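Local coordinates for protein N-deoxyribosyltransferase (Bacillus psychrosaccharolyticus, PDB 6EVS) that probably transfers the 2-deoxyribosyl group between nucleobases, as a hexameric nucleoside 2-deoxyribosyltransferase useful for making modified nucleosides, at residues 58-61 / 62-65; 23-26 / 27-31. All coordinates share one frame; numbering follows the deposited sequence.

Contact 1. Residues 58-61 / 62-65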
loop_
_atom_site.group_PDB
_atom_site.type_symbol
_atom_site.label_atom_id
_atom_site.label_comp_id
_atom_site.label_asym_id
_atom_site.label_seq_id
_atom_site.Cartn_x
_atom_site.Cartn_y
_atom_site.Cartn_z
ATOM N N ASN A 58 17.471 2.685 -7.536
ATOM C CA ASN A 58 17.174 2.209 -8.880
ATOM C C ASN A 58 16.606 0.802 -8.843
ATOM O O ASN A 58 15.686 0.472 -9.605
ATOM C CB ASN A 58 18.434 2.250 -9.749
ATOM C CG ASN A 58 18.124 2.088 -11.225
ATOM O OD1 ASN A 58 17.098 2.581 -11.710
ATOM N ND2 ASN A 58 18.998 1.398 -11.945
ATOM N N ASP A 59 17.143 -0.041 -7.959
ATOM C CA ASP A 59 16.667 -1.420 -7.843
ATOM C C ASP A 59 15.215 -1.447 -7.388
ATOM O O ASP A 59 14.360 -2.086 -8.019
ATOM C CB ASP A 59 17.547 -2.202 -6.861
ATOM C CG ASP A 59 18.889 -2.625 -7.464
ATOM O OD1 ASP A 59 19.148 -2.311 -8.650
ATOM O OD2 ASP A 59 19.674 -3.270 -6.746
ATOM N N LEU A 60 14.925 -0.764 -6.273
ATOM C CA LEU A 60 13.562 -0.709 -5.753
ATOM C C LEU A 60 12.594 -0.116 -6.779
ATOM O O LEU A 60 11.501 -0.653 -6.996
ATOM C CB LEU A 60 13.537 0.098 -4.453
ATOM C CG LEU A 60 12.255 0.072 -3.623
ATOM C CD1 LEU A 60 11.827 -1.372 -3.330
ATOM C CD2 LEU A 60 12.445 0.859 -2.333
ATOM N N GLU A 61 12.980 0.982 -7.435
ATOM C CA GLU A 61 12.117 1.540 -8.472
ATOM C C GLU A 61 11.837 0.514 -9.571
ATOM O O GLU A 61 10.722 0.466 -10.111
ATOM C CB GLU A 61 12.729 2.818 -9.061
ATOM C CG GLU A 61 11.694 3.744 -9.664
ATOM C CD GLU A 61 10.740 4.314 -8.621
ATOM O OE1 GLU A 61 9.625 4.711 -8.997
ATOM O OE2 GLU A 61 11.097 4.358 -7.423
ATOM N N HIS A 62 12.815 -0.350 -9.894
ATOM C CA HIS A 62 12.555 -1.325 -10.943
ATOM C C HIS A 62 11.756 -2.528 -10.447
ATOM O O HIS A 62 11.110 -3.201 -11.257
ATOM C CB HIS A 62 13.858 -1.756 -11.607
ATOM C CG HIS A 62 14.306 -0.795 -12.658
ATOM N ND1 HIS A 62 15.062 0.321 -12.367
ATOM C CD2 HIS A 62 14.048 -0.737 -13.986
ATOM C CE1 HIS A 62 15.304 0.989 -13.483
ATOM N NE2 HIS A 62 14.690 0.377 -14.479
ATOM N N ILE A 63 11.751 -2.794 -9.143
ATOM C CA ILE A 63 10.771 -3.746 -8.624
ATOM C C ILE A 63 9.374 -3.172 -8.778
ATOM O O ILE A 63 8.431 -3.878 -9.162
ATOM C CB ILE A 63 11.056 -4.095 -7.150
ATOM C CG1 ILE A 63 12.460 -4.660 -6.958
ATOM C CG2 ILE A 63 10.005 -5.078 -6.631
ATOM C CD1 ILE A 63 12.707 -5.006 -5.498
ATOM N N LYS A 64 9.225 -1.875 -8.491
ATOM C CA LYS A 64 7.928 -1.212 -8.631
ATOM C C LYS A 64 7.485 -1.140 -10.089
ATOM O O LYS A 64 6.285 -1.273 -10.389
ATOM C CB LYS A 64 8.002 0.180 -8.013
ATOM C CG LYS A 64 8.017 0.154 -6.500
ATOM C CD LYS A 64 8.649 1.407 -5.921
ATOM C CE LYS A 64 8.608 1.354 -4.402
ATOM N NZ LYS A 64 8.985 2.641 -3.759
ATOM N N TRP A 65 8.439 -0.926 -11.007
ATOM C CA TRP A 65 8.151 -0.871 -12.442
ATOM C C TRP A 65 7.750 -2.235 -13.015
ATOM O O TRP A 65 6.993 -2.300 -13.992
ATOM C CB TRP A 65 9.386 -0.307 -13.147
ATOM C CG TRP A 65 9.675 -0.662 -14.596
ATOM C CD1 TRP A 65 9.392 0.102 -15.703
ATOM C CD2 TRP A 65 10.364 -1.836 -15.085
ATOM N NE1 TRP A 65 9.857 -0.524 -16.841
ATOM C CE2 TRP A 65 10.450 -1.714 -16.492
ATOM C CE3 TRP A 65 10.928 -2.967 -14.467
ATOM C CZ2 TRP A 65 11.054 -2.701 -17.300
ATOM C CZ3 TRP A 65 11.531 -3.954 -15.275
ATOM C CH2 TRP A 65 11.581 -3.813 -16.673
#

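Contact 2. Residues 23-26 / 27-31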
loop_
_atom_site.group_PDB
_atom_site.type_symbol
_atom_site.label_atom_id
_atom_site.label_comp_id
_atom_site.label_asym_id
_atom_site.label_seq_id
_atom_site.Cartn_x
_atom_site.Cartn_y
_atom_site.Cartn_z
ATOM N N GLU A 23 18.428 -14.500 -17.710
ATOM C CA GLU A 23 18.335 -13.382 -18.647
ATOM C C GLU A 23 18.031 -13.886 -20.054
ATOM O O GLU A 23 17.093 -13.410 -20.710
ATOM C CB GLU A 23 19.632 -12.575 -18.646
ATOM C CG GLU A 23 19.931 -11.804 -17.358
ATOM C CD GLU A 23 21.403 -11.394 -17.277
ATOM O OE1 GLU A 23 22.191 -11.868 -18.133
ATOM O OE2 GLU A 23 21.766 -10.599 -16.376
ATOM N N GLN A 24 18.782 -14.892 -20.506
ATOM C CA GLN A 24 18.613 -15.414 -21.859
ATOM C C GLN A 24 17.235 -16.035 -22.047
ATOM O O GLN A 24 16.571 -15.801 -23.063
ATOM C CB GLN A 24 19.710 -16.441 -22.165
ATOM C CG GLN A 24 19.349 -17.398 -23.298
ATOM C CD GLN A 24 19.960 -18.779 -23.132
ATOM O OE1 GLN A 24 19.252 -19.790 -23.077
ATOM N NE2 GLN A 24 21.286 -18.830 -23.061
ATOM N N VAL A 25 16.787 -16.840 -21.083
ATOM C CA VAL A 25 15.509 -17.531 -21.243
ATOM C C VAL A 25 14.361 -16.527 -21.253
ATOM O O VAL A 25 13.491 -16.558 -22.136
ATOM C CB VAL A 25 15.324 -18.587 -20.140
ATOM C CG1 VAL A 25 13.860 -19.038 -20.069
ATOM C CG2 VAL A 25 16.241 -19.786 -20.397
ATOM N N LEU A 26 14.344 -15.622 -20.271
ATOM C CA LEU A 26 13.208 -14.713 -20.151
ATOM C C LEU A 26 13.186 -13.703 -21.288
ATOM O O LEU A 26 12.104 -13.314 -21.742
ATOM C CB LEU A 26 13.233 -13.996 -18.797
ATOM C CG LEU A 26 13.120 -14.909 -17.573
ATOM C CD1 LEU A 26 13.324 -14.147 -16.279
ATOM C CD2 LEU A 26 11.776 -15.629 -17.554
ATOM N N ARG A 27 14.361 -13.290 -21.776
ATOM C CA ARG A 27 14.408 -12.315 -22.865
ATOM C C ARG A 27 14.081 -12.961 -24.205
ATOM O O ARG A 27 13.461 -12.327 -25.066
ATOM C CB ARG A 27 15.781 -11.638 -22.906
ATOM C CG ARG A 27 15.965 -10.594 -21.809
ATOM C CD ARG A 27 17.287 -9.803 -21.934
ATOM N NE ARG A 27 17.355 -8.793 -20.877
ATOM C CZ ARG A 27 18.464 -8.408 -20.254
ATOM N NH1 ARG A 27 19.631 -8.940 -20.583
ATOM N NH2 ARG A 27 18.401 -7.475 -19.313
ATOM N N ASP A 28 14.487 -14.216 -24.403
ATOM C CA ASP A 28 14.113 -14.917 -25.624
ATOM C C ASP A 28 12.616 -15.168 -25.690
ATOM O O ASP A 28 12.078 -15.386 -26.781
ATOM C CB ASP A 28 14.852 -16.255 -25.737
ATOM C CG ASP A 28 16.342 -16.080 -25.985
ATOM O OD1 ASP A 28 16.753 -14.990 -26.442
ATOM O OD2 ASP A 28 17.095 -17.044 -25.730
ATOM N N LEU A 29 11.940 -15.176 -24.547
ATOM C CA LEU A 29 10.488 -15.270 -24.523
ATOM C C LEU A 29 9.814 -13.936 -24.830
ATOM O O LEU A 29 8.581 -13.883 -24.891
ATOM C CB LEU A 29 10.028 -15.801 -23.161
ATOM C CG LEU A 29 10.329 -17.283 -22.888
ATOM C CD1 LEU A 29 10.178 -17.607 -21.405
ATOM C CD2 LEU A 29 9.452 -18.206 -23.740
ATOM N N GLY A 30 10.585 -12.869 -25.044
ATOM C CA GLY A 30 10.043 -11.566 -25.375
ATOM C C GLY A 30 9.843 -10.632 -24.201
ATOM O O GLY A 30 9.350 -9.512 -24.399
ATOM N N HIS A 31 10.226 -11.041 -22.993
ATOM C CA HIS A 31 9.987 -10.221 -21.816
ATOM C C HIS A 31 11.055 -9.140 -21.685
ATOM O O HIS A 31 12.169 -9.265 -22.199
ATOM C CB HIS A 31 9.957 -11.093 -20.561
ATOM C CG HIS A 31 8.896 -12.150 -20.596
ATOM N ND1 HIS A 31 7.546 -11.854 -20.568
ATOM C CD2 HIS A 31 8.986 -13.500 -20.680
ATOM C CE1 HIS A 31 6.852 -12.977 -20.624
ATOM N NE2 HIS A 31 7.701 -13.989 -20.692
#

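Contact 1. Residues 58-61 / 62-65
This is a local contact along the last two turns of helix 49-65, where the helix lies between the parallel sheet of its own chain and two neighbouring subunits. Its polar centre is the pair Asn58 and His62, one turn apart. ND1 of His62 donates to the carbonyl O of Asn58 at 2.8 Å, with the oxygen in the plane of the ring. The same oxygen takes the helical bond from the backbone N of His62 at 3.0 Å, and the two donors arrive from opposite faces of the carbonyl plane. The imidazole can double back like this because its CG sits beside its own backbone N, anti to the carbonyl carbon (chi1 -83°). The side-chain amide of Asn58 stands almost perpendicular to the ring, its OD1 3.0 Å from CE1 of His62.

On another flank the extended chain of Lys64 runs back across Leu60, bringing CE within 3.9 Å of Leu60 CG. A long aliphatic stem suits this place, packing on leucine while its ammonium ends 4.6 Å from OE2 of Glu61, too far for a salt bridge. CD1 of Leu60 also lies 4.3 Å from CD1 of Ile63, whose side chain reaches Tyr5 of the sheet.

Phe34 stacks on the His62 ring, and NE2 of His62 bonds to the carbonyl O of Thr131 of a second subunit. With a carbonyl at each ring nitrogen, the imidazole is fixed in rotation between helix and interface, and two such acceptors would be expected to favour its doubly protonated form.

Contact 2. Residues 23-26 / 27-31
Arg27 lays its aliphatic stem over the carbonyl O of Glu23, one turn back in helix 13-28, with CG 3.2 Å from that oxygen. With chi1 at -76° the stem leaves on the side of the backbone N, and the extended chain carries the guanidinium along the helix until NH1 is 4.1 Å from CB of Glu23. The two charged ends do not pair directly: OE1 of Glu23 lies 4.6 Å from NH1 of Arg27 and well out of the guanidinium plane. Glu23 is instead bonded to Ser35 and Arg37, while Arg27 bridges to Glu38.

On another side, CG of Gln24 meets OD2 of Asp28 at 3.3 Å, but amide and carboxylate do not stack, and OE1 of Gln24 bonds to Lys21. Val25 and Leu29 run alongside each other, CG1 of the valine 4.2 Å from CD1 of the leucine. Branched apolar groups suit their surroundings here: Val25 packs on Trp121 and Glu125, Leu26 on Ile4, Val124 and Phe129, and Leu29 on Phe129 as well.

The helix ends in a Schellman motif at Gly30, whose positive phi of 95° is a backbone shape that glycine, having no CB, adopts without strain. The backbone N of Gly30 bonds to O of Arg27 at 2.9 Å, and N of His31 reaches back to O of Leu26 at 3.2 Å. That oxygen also lies near the plane of the His31 ring, at its edge, 3.3 Å from CD2, while ND1 of His31 bonds to the N of Ala2. The O of Leu26 and the O of Arg27 are thus taken up as the chain turns into strand 32-34, and the charged side chains find their partners in the chain that follows that strand.

How the contacts relate
Contact 2 comes first along the chain, closing the helix of the beta-alpha-beta unit formed by strand 3-7, helix 13-28 and strand 32-34; contact 1 follows at the end of helix 49-65, just before strand 68-72. Their centres are 19 Å apart and their nearest atoms about 7 Å, so they do not touch. Strands 3-7 and 32-34 relate them: Ile4 and Leu6 meet contact 2, whereas Tyr5 and Phe34 meet contact 1. Their surroundings differ too. Residues 58-65 lie against two neighbouring subunits, while residues 23-31 touch no other chain of the hexamer.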